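Local structure of iron-sulfur cluster assembly scaffold protein NifU (Fervidobacterium islandicum, 6A6F) at residues I5-F19 with A63-I77. The protein binds zinc and probably acts as a scaffold or sulfur-transfer protein of the SUF system for iron-sulfur cluster assembly. Residues are numbered along the deposited sequence; the frame is centred on the assembly and turned at random.
Sequences IYSEFIMDYSKLKKF and AISQASTNVMIEQII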
loop_
_atom_site.group_PDB
_atom_site.type_symbol
_atom_site.label_atom_id
_atom_site.label_comp_id
_atom_site.label_asym_id
_atom_site.label_seq_id
_atom_site.Cartn_x
_atom_site.Cartn_y
_atom_site.Cartn_z
ATOM N N ILE A 5 8.071 2.697 -13.342
ATOM C CA ILE A 5 7.452 1.376 -13.206
ATOM C C ILE A 5 5.984 1.453 -12.804
ATOM O O ILE A 5 5.204 0.564 -13.130
ATOM C CB ILE A 5 8.264 0.492 -12.226
ATOM C CG1 ILE A 5 7.830 -0.956 -12.283
ATOM C CG2 ILE A 5 8.148 1.017 -10.798
ATOM C CD1 ILE A 5 8.718 -1.881 -11.449
ATOM N N TYR A 6 5.593 2.520 -12.121
ATOM C CA TYR A 6 4.224 2.663 -11.631
ATOM C C TYR A 6 3.253 3.225 -12.657
ATOM O O TYR A 6 2.959 4.400 -12.614
ATOM C CB TYR A 6 4.204 3.544 -10.364
ATOM C CG TYR A 6 4.993 2.922 -9.211
ATOM C CD1 TYR A 6 4.563 1.752 -8.595
ATOM C CD2 TYR A 6 6.179 3.483 -8.780
ATOM C CE1 TYR A 6 5.284 1.181 -7.560
ATOM C CE2 TYR A 6 6.910 2.938 -7.732
ATOM C CZ TYR A 6 6.464 1.797 -7.118
ATOM O OH TYR A 6 7.206 1.249 -6.114
ATOM N N SER A 7 2.645 2.374 -13.488
ATOM C CA SER A 7 1.732 2.835 -14.546
ATOM C C SER A 7 0.387 3.101 -13.984
ATOM O O SER A 7 0.102 2.725 -12.845
ATOM C CB SER A 7 1.569 1.726 -15.576
ATOM O OG SER A 7 0.953 0.593 -14.979
ATOM N N GLU A 8 -0.481 3.683 -14.780
ATOM C CA GLU A 8 -1.830 3.959 -14.329
ATOM C C GLU A 8 -2.559 2.652 -14.006
ATOM O O GLU A 8 -3.335 2.577 -13.052
ATOM C CB GLU A 8 -2.540 4.793 -15.399
ATOM C CG GLU A 8 -4.017 5.070 -15.240
ATOM C CD GLU A 8 -4.563 5.955 -16.380
ATOM O OE1 GLU A 8 -3.835 6.269 -17.357
ATOM O OE2 GLU A 8 -5.732 6.348 -16.296
ATOM N N PHE A 9 -2.295 1.627 -14.815
ATOM C CA PHE A 9 -2.902 0.316 -14.642
ATOM C C PHE A 9 -2.562 -0.237 -13.259
ATOM O O PHE A 9 -3.433 -0.579 -12.512
ATOM C CB PHE A 9 -2.415 -0.641 -15.745
ATOM C CG PHE A 9 -2.899 -2.034 -15.575
ATOM C CD1 PHE A 9 -4.098 -2.424 -16.115
ATOM C CD2 PHE A 9 -2.138 -2.972 -14.887
ATOM C CE1 PHE A 9 -4.558 -3.718 -15.974
ATOM C CE2 PHE A 9 -2.596 -4.269 -14.741
ATOM C CZ PHE A 9 -3.813 -4.642 -15.297
ATOM N N ILE A 10 -1.283 -0.321 -12.965
ATOM C CA ILE A 10 -0.779 -0.757 -11.654
ATOM C C ILE A 10 -1.377 0.083 -10.523
ATOM O O ILE A 10 -1.881 -0.472 -9.516
ATOM C CB ILE A 10 0.762 -0.751 -11.621
ATOM C CG1 ILE A 10 1.288 -1.889 -12.500
ATOM C CG2 ILE A 10 1.324 -0.976 -10.207
ATOM C CD1 ILE A 10 2.732 -1.804 -12.839
ATOM N N MET A 11 -1.325 1.400 -10.653
ATOM C CA MET A 11 -1.866 2.252 -9.577
ATOM C C MET A 11 -3.350 2.103 -9.341
ATOM O O MET A 11 -3.771 2.021 -8.167
ATOM C CB MET A 11 -1.436 3.728 -9.699
ATOM C CG MET A 11 0.081 3.937 -9.523
ATOM S SD MET A 11 0.930 3.067 -8.162
ATOM C CE MET A 11 0.075 3.896 -6.803
ATOM N N ASP A 12 -4.146 2.007 -10.405
ATOM C CA ASP A 12 -5.533 1.728 -10.274
ATOM C C ASP A 12 -5.742 0.363 -9.576
ATOM O O ASP A 12 -6.511 0.301 -8.634
ATOM C CB ASP A 12 -6.231 1.677 -11.662
ATOM C CG ASP A 12 -6.435 3.094 -12.297
ATOM O OD1 ASP A 12 -6.217 4.095 -11.596
ATOM O OD2 ASP A 12 -6.857 3.198 -13.475
ATOM N N TYR A 13 -5.116 -0.718 -10.068
ATOM C CA TYR A 13 -5.334 -2.024 -9.468
ATOM C C TYR A 13 -4.819 -2.170 -8.026
ATOM O O TYR A 13 -5.321 -2.993 -7.296
ATOM C CB TYR A 13 -4.826 -3.163 -10.372
ATOM C CG TYR A 13 -5.912 -3.587 -11.340
ATOM C CD1 TYR A 13 -6.908 -4.482 -10.941
ATOM C CD2 TYR A 13 -5.970 -3.050 -12.629
ATOM C CE1 TYR A 13 -7.929 -4.837 -11.787
ATOM C CE2 TYR A 13 -6.985 -3.404 -13.506
ATOM C CZ TYR A 13 -7.951 -4.303 -13.089
ATOM O OH TYR A 13 -8.954 -4.654 -13.949
ATOM N N SER A 14 -3.818 -1.387 -7.620
ATOM C CA SER A 14 -3.270 -1.488 -6.255
ATOM C C SER A 14 -4.270 -0.964 -5.231
ATOM O O SER A 14 -4.178 -1.304 -4.081
ATOM C CB SER A 14 -1.984 -0.654 -6.060
ATOM O OG SER A 14 -2.293 0.752 -6.131
ATOM N N LYS A 15 -5.191 -0.114 -5.652
ATOM C CA LYS A 15 -6.161 0.491 -4.758
ATOM C C LYS A 15 -7.471 -0.265 -4.715
ATOM O O LYS A 15 -8.351 0.076 -3.913
ATOM C CB LYS A 15 -6.469 1.931 -5.203
ATOM C CG LYS A 15 -5.354 2.917 -4.900
ATOM C CD LYS A 15 -5.807 4.360 -5.039
ATOM C CE LYS A 15 -6.053 4.758 -6.503
ATOM N NZ LYS A 15 -4.770 5.028 -7.207
ATOM N N LEU A 16 -7.613 -1.292 -5.549
ATOM C CA LEU A 16 -8.889 -2.005 -5.637
ATOM C C LEU A 16 -9.245 -2.635 -4.291
ATOM O O LEU A 16 -8.388 -3.225 -3.638
ATOM C CB LEU A 16 -8.805 -3.072 -6.729
ATOM C CG LEU A 16 -10.081 -3.544 -7.358
ATOM C CD1 LEU A 16 -10.724 -2.395 -8.146
ATOM C CD2 LEU A 16 -9.810 -4.728 -8.264
ATOM N N LYS A 17 -10.517 -2.492 -3.901
ATOM C CA LYS A 17 -11.022 -2.969 -2.634
ATOM C C LYS A 17 -11.884 -4.218 -2.669
ATOM O O LYS A 17 -12.024 -4.877 -1.664
ATOM C CB LYS A 17 -11.913 -1.881 -1.998
ATOM C CG LYS A 17 -11.213 -0.582 -1.615
ATOM C CD LYS A 17 -9.955 -0.845 -0.817
ATOM C CE LYS A 17 -9.382 0.471 -0.298
ATOM N NZ LYS A 17 -8.135 0.228 0.481
ATOM N N LYS A 18 -12.485 -4.530 -3.795
ATOM C CA LYS A 18 -13.510 -5.593 -3.821
ATOM C C LYS A 18 -13.003 -7.003 -3.463
ATOM O O LYS A 18 -13.786 -7.798 -3.026
ATOM C CB LYS A 18 -14.189 -5.617 -5.159
ATOM C CG LYS A 18 -13.249 -5.978 -6.255
ATOM C CD LYS A 18 -13.662 -5.257 -7.529
ATOM C CE LYS A 18 -15.048 -5.645 -7.933
ATOM N NZ LYS A 18 -15.334 -4.984 -9.219
ATOM N N PHE A 19 -11.685 -7.273 -3.570
ATOM C CA PHE A 19 -11.129 -8.583 -3.186
ATOM C C PHE A 19 -10.387 -8.613 -1.875
ATOM O O PHE A 19 -9.825 -9.641 -1.517
ATOM C CB PHE A 19 -10.242 -9.202 -4.304
ATOM C CG PHE A 19 -10.858 -9.170 -5.631
ATOM C CD1 PHE A 19 -12.122 -9.645 -5.818
ATOM C CD2 PHE A 19 -10.209 -8.561 -6.679
ATOM C CE1 PHE A 19 -12.725 -9.554 -7.055
ATOM C CE2 PHE A 19 -10.779 -8.464 -7.920
ATOM C CZ PHE A 19 -12.058 -8.946 -8.096
ATOM N N ALA A 63 2.630 -1.261 -4.185
ATOM C CA ALA A 63 1.675 -1.141 -5.245
ATOM C C ALA A 63 1.746 -2.260 -6.295
ATOM O O ALA A 63 0.713 -2.643 -6.858
ATOM C CB ALA A 63 1.809 0.237 -5.908
ATOM N N ILE A 64 2.929 -2.765 -6.558
ATOM C CA ILE A 64 3.129 -3.808 -7.518
ATOM C C ILE A 64 2.583 -5.145 -6.995
ATOM O O ILE A 64 1.863 -5.839 -7.753
ATOM C CB ILE A 64 4.606 -3.937 -7.915
ATOM C CG1 ILE A 64 5.067 -2.711 -8.719
ATOM C CG2 ILE A 64 4.826 -5.183 -8.749
ATOM C CD1 ILE A 64 6.567 -2.720 -8.999
ATOM N N SER A 65 2.906 -5.505 -5.740
ATOM C CA SER A 65 2.359 -6.724 -5.135
ATOM C C SER A 65 0.823 -6.683 -4.981
ATOM O O SER A 65 0.172 -7.683 -5.259
ATOM C CB SER A 65 3.002 -7.070 -3.766
ATOM O OG SER A 65 2.636 -6.080 -2.783
ATOM N N GLN A 66 0.258 -5.539 -4.569
ATOM C CA GLN A 66 -1.191 -5.370 -4.418
ATOM C C GLN A 66 -1.911 -5.341 -5.781
ATOM O O GLN A 66 -2.955 -6.013 -5.929
ATOM C CB GLN A 66 -1.601 -4.136 -3.575
ATOM C CG GLN A 66 -1.133 -4.168 -2.132
ATOM C CD GLN A 66 -1.699 -3.057 -1.211
ATOM O OE1 GLN A 66 -1.528 -3.151 -0.014
ATOM N NE2 GLN A 66 -2.375 -2.035 -1.756
ATOM N N ALA A 67 -1.368 -4.605 -6.759
ATOM C CA ALA A 67 -1.888 -4.622 -8.128
ATOM C C ALA A 67 -1.888 -6.027 -8.729
ATOM O O ALA A 67 -2.893 -6.483 -9.245
ATOM C CB ALA A 67 -1.128 -3.668 -9.030
ATOM N N SER A 68 -0.774 -6.704 -8.602
ATOM C CA SER A 68 -0.643 -8.076 -9.087
ATOM C C SER A 68 -1.650 -9.025 -8.434
ATOM O O SER A 68 -2.300 -9.764 -9.131
ATOM C CB SER A 68 0.753 -8.614 -8.902
ATOM O OG SER A 68 0.894 -9.905 -9.517
ATOM N N THR A 69 -1.793 -8.964 -7.111
ATOM C CA THR A 69 -2.807 -9.738 -6.387
ATOM C C THR A 69 -4.238 -9.538 -6.908
ATOM O O THR A 69 -4.967 -10.509 -7.132
ATOM C CB THR A 69 -2.792 -9.415 -4.866
ATOM O OG1 THR A 69 -1.464 -9.627 -4.340
ATOM C CG2 THR A 69 -3.763 -10.332 -4.122
ATOM N N ASN A 70 -4.626 -8.292 -7.120
ATOM C CA ASN A 70 -5.925 -8.010 -7.548
ATOM C C ASN A 70 -6.155 -8.462 -8.998
ATOM O O ASN A 70 -7.239 -8.916 -9.314
ATOM C CB ASN A 70 -6.222 -6.512 -7.396
ATOM C CG ASN A 70 -6.574 -6.137 -5.969
ATOM O OD1 ASN A 70 -7.424 -6.770 -5.377
ATOM N ND2 ASN A 70 -5.923 -5.107 -5.416
ATOM N N VAL A 71 -5.181 -8.276 -9.884
ATOM C CA VAL A 71 -5.355 -8.679 -11.281
ATOM C C VAL A 71 -5.432 -10.215 -11.302
ATOM O O VAL A 71 -6.270 -10.769 -11.996
ATOM C CB VAL A 71 -4.284 -8.120 -12.201
ATOM C CG1 VAL A 71 -4.385 -8.710 -13.572
ATOM C CG2 VAL A 71 -4.407 -6.591 -12.279
ATOM N N MET A 72 -4.626 -10.867 -10.493
ATOM C CA MET A 72 -4.667 -12.327 -10.400
ATOM C C MET A 72 -6.069 -12.819 -10.015
ATOM O O MET A 72 -6.627 -13.737 -10.685
ATOM C CB MET A 72 -3.652 -12.859 -9.416
ATOM C CG MET A 72 -3.618 -14.351 -9.271
ATOM S SD MET A 72 -2.583 -14.937 -7.929
ATOM C CE MET A 72 -3.606 -14.670 -6.471
ATOM N N ILE A 73 -6.612 -12.242 -8.940
ATOM C CA ILE A 73 -7.898 -12.687 -8.423
ATOM C C ILE A 73 -8.954 -12.497 -9.473
ATOM O O ILE A 73 -9.749 -13.381 -9.738
ATOM C CB ILE A 73 -8.269 -11.958 -7.088
ATOM C CG1 ILE A 73 -7.308 -12.483 -6.020
ATOM C CG2 ILE A 73 -9.748 -12.180 -6.717
ATOM C CD1 ILE A 73 -7.357 -11.714 -4.718
ATOM N N GLU A 74 -8.971 -11.321 -10.065
ATOM C CA GLU A 74 -9.973 -10.994 -11.075
ATOM C C GLU A 74 -9.908 -12.003 -12.231
ATOM O O GLU A 74 -10.923 -12.349 -12.839
ATOM C CB GLU A 74 -9.728 -9.570 -11.562
ATOM C CG GLU A 74 -10.572 -9.114 -12.710
ATOM C CD GLU A 74 -10.053 -7.784 -13.245
ATOM O OE1 GLU A 74 -9.112 -7.816 -14.091
ATOM O OE2 GLU A 74 -10.555 -6.738 -12.775
ATOM N N GLN A 75 -8.708 -12.445 -12.570
ATOM C CA GLN A 75 -8.569 -13.331 -13.698
ATOM C C GLN A 75 -8.832 -14.810 -13.332
ATOM O O GLN A 75 -9.237 -15.567 -14.205
ATOM C CB GLN A 75 -7.206 -13.155 -14.357
ATOM C CG GLN A 75 -7.019 -11.794 -15.026
ATOM C CD GLN A 75 -8.078 -11.534 -16.084
ATOM O OE1 GLN A 75 -8.821 -10.552 -16.028
ATOM N NE2 GLN A 75 -8.218 -12.463 -16.983
ATOM N N ILE A 76 -8.584 -15.233 -12.094
ATOM C CA ILE A 76 -8.716 -16.652 -11.778
ATOM C C ILE A 76 -10.065 -17.085 -11.281
ATOM O O ILE A 76 -10.356 -18.288 -11.302
ATOM C CB ILE A 76 -7.659 -17.210 -10.827
ATOM C CG1 ILE A 76 -7.741 -16.614 -9.404
ATOM C CG2 ILE A 76 -6.274 -17.061 -11.431
ATOM C CD1 ILE A 76 -6.612 -17.046 -8.471
ATOM N N ILE A 77 -10.888 -16.132 -10.807
ATOM C CA ILE A 77 -12.201 -16.489 -10.320
ATOM C C ILE A 77 -12.992 -17.079 -11.469
ATOM O O ILE A 77 -13.088 -16.482 -12.515
ATOM C CB ILE A 77 -12.937 -15.302 -9.669
ATOM C CG1 ILE A 77 -12.350 -15.074 -8.277
ATOM C CG2 ILE A 77 -14.418 -15.582 -9.488
ATOM C CD1 ILE A 77 -12.965 -13.889 -7.557
HETATM O O HOH W 1 4.894 0.603 -4.219
HETATM O O HOH W 2 -5.905 -3.419 -2.914
HETATM O O HOH W 3 -9.249 -5.681 -3.761
#
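Ser14 and Ala67 bring helices 8-14 and 63-76 together in the SufE/NifU fold, where the short N-terminal helix crosses the long one at 77° with their axes only 7.5 Å apart. Small residues permit this: Ala67 CB lies 3.3 Å from Ile10 O, its methyl small enough to let the two backbones come close, and Ser14 CB rests on Ala63 O. Ser14 OG turns back to its own helix and bonds Met11 O, which satisfies the hydroxyl in a buried place. Ile10 holds CG2 anti to its backbone N, and this branch packs against Ala63 and Ala67, while the bent chain of Met11 brings SD to the Ala63 methyl.

Farther along helix 63-76, Tyr13 is a knob in the hole formed by Ala67, Asn70, Val71 and Glu74. Val71 CG2 makes a CH-pi contact over one face of the ring, 3.7 Å from its centroid, and Tyr13 OH donates to the syn lone pair of Glu74 OE2 at 2.9 Å, the carboxylate standing nearly perpendicular to the ring. A leucine in place of Tyr13 would probably leave Glu74 without this donor and Val71 without its aromatic face. The packing stays close at Phe19, which lays one ring face on Ile73 CG2, with Lys18 CG over the other, and whose backbone pairs with Phe57 of strand 51-58.

The looser, wetter side lies around Asn70, where two waters bridge to the chain of 14-19, and an asparagine, which both donates and accepts, suits the spot. Asn70 ND2 donates to Tyr13 O (2.9 Å). It also donates to a water that reaches Ser14 O and Leu16 O; a second water joins Phe19 N to Asn70 OD1, 2.7 Å from the water oxygen.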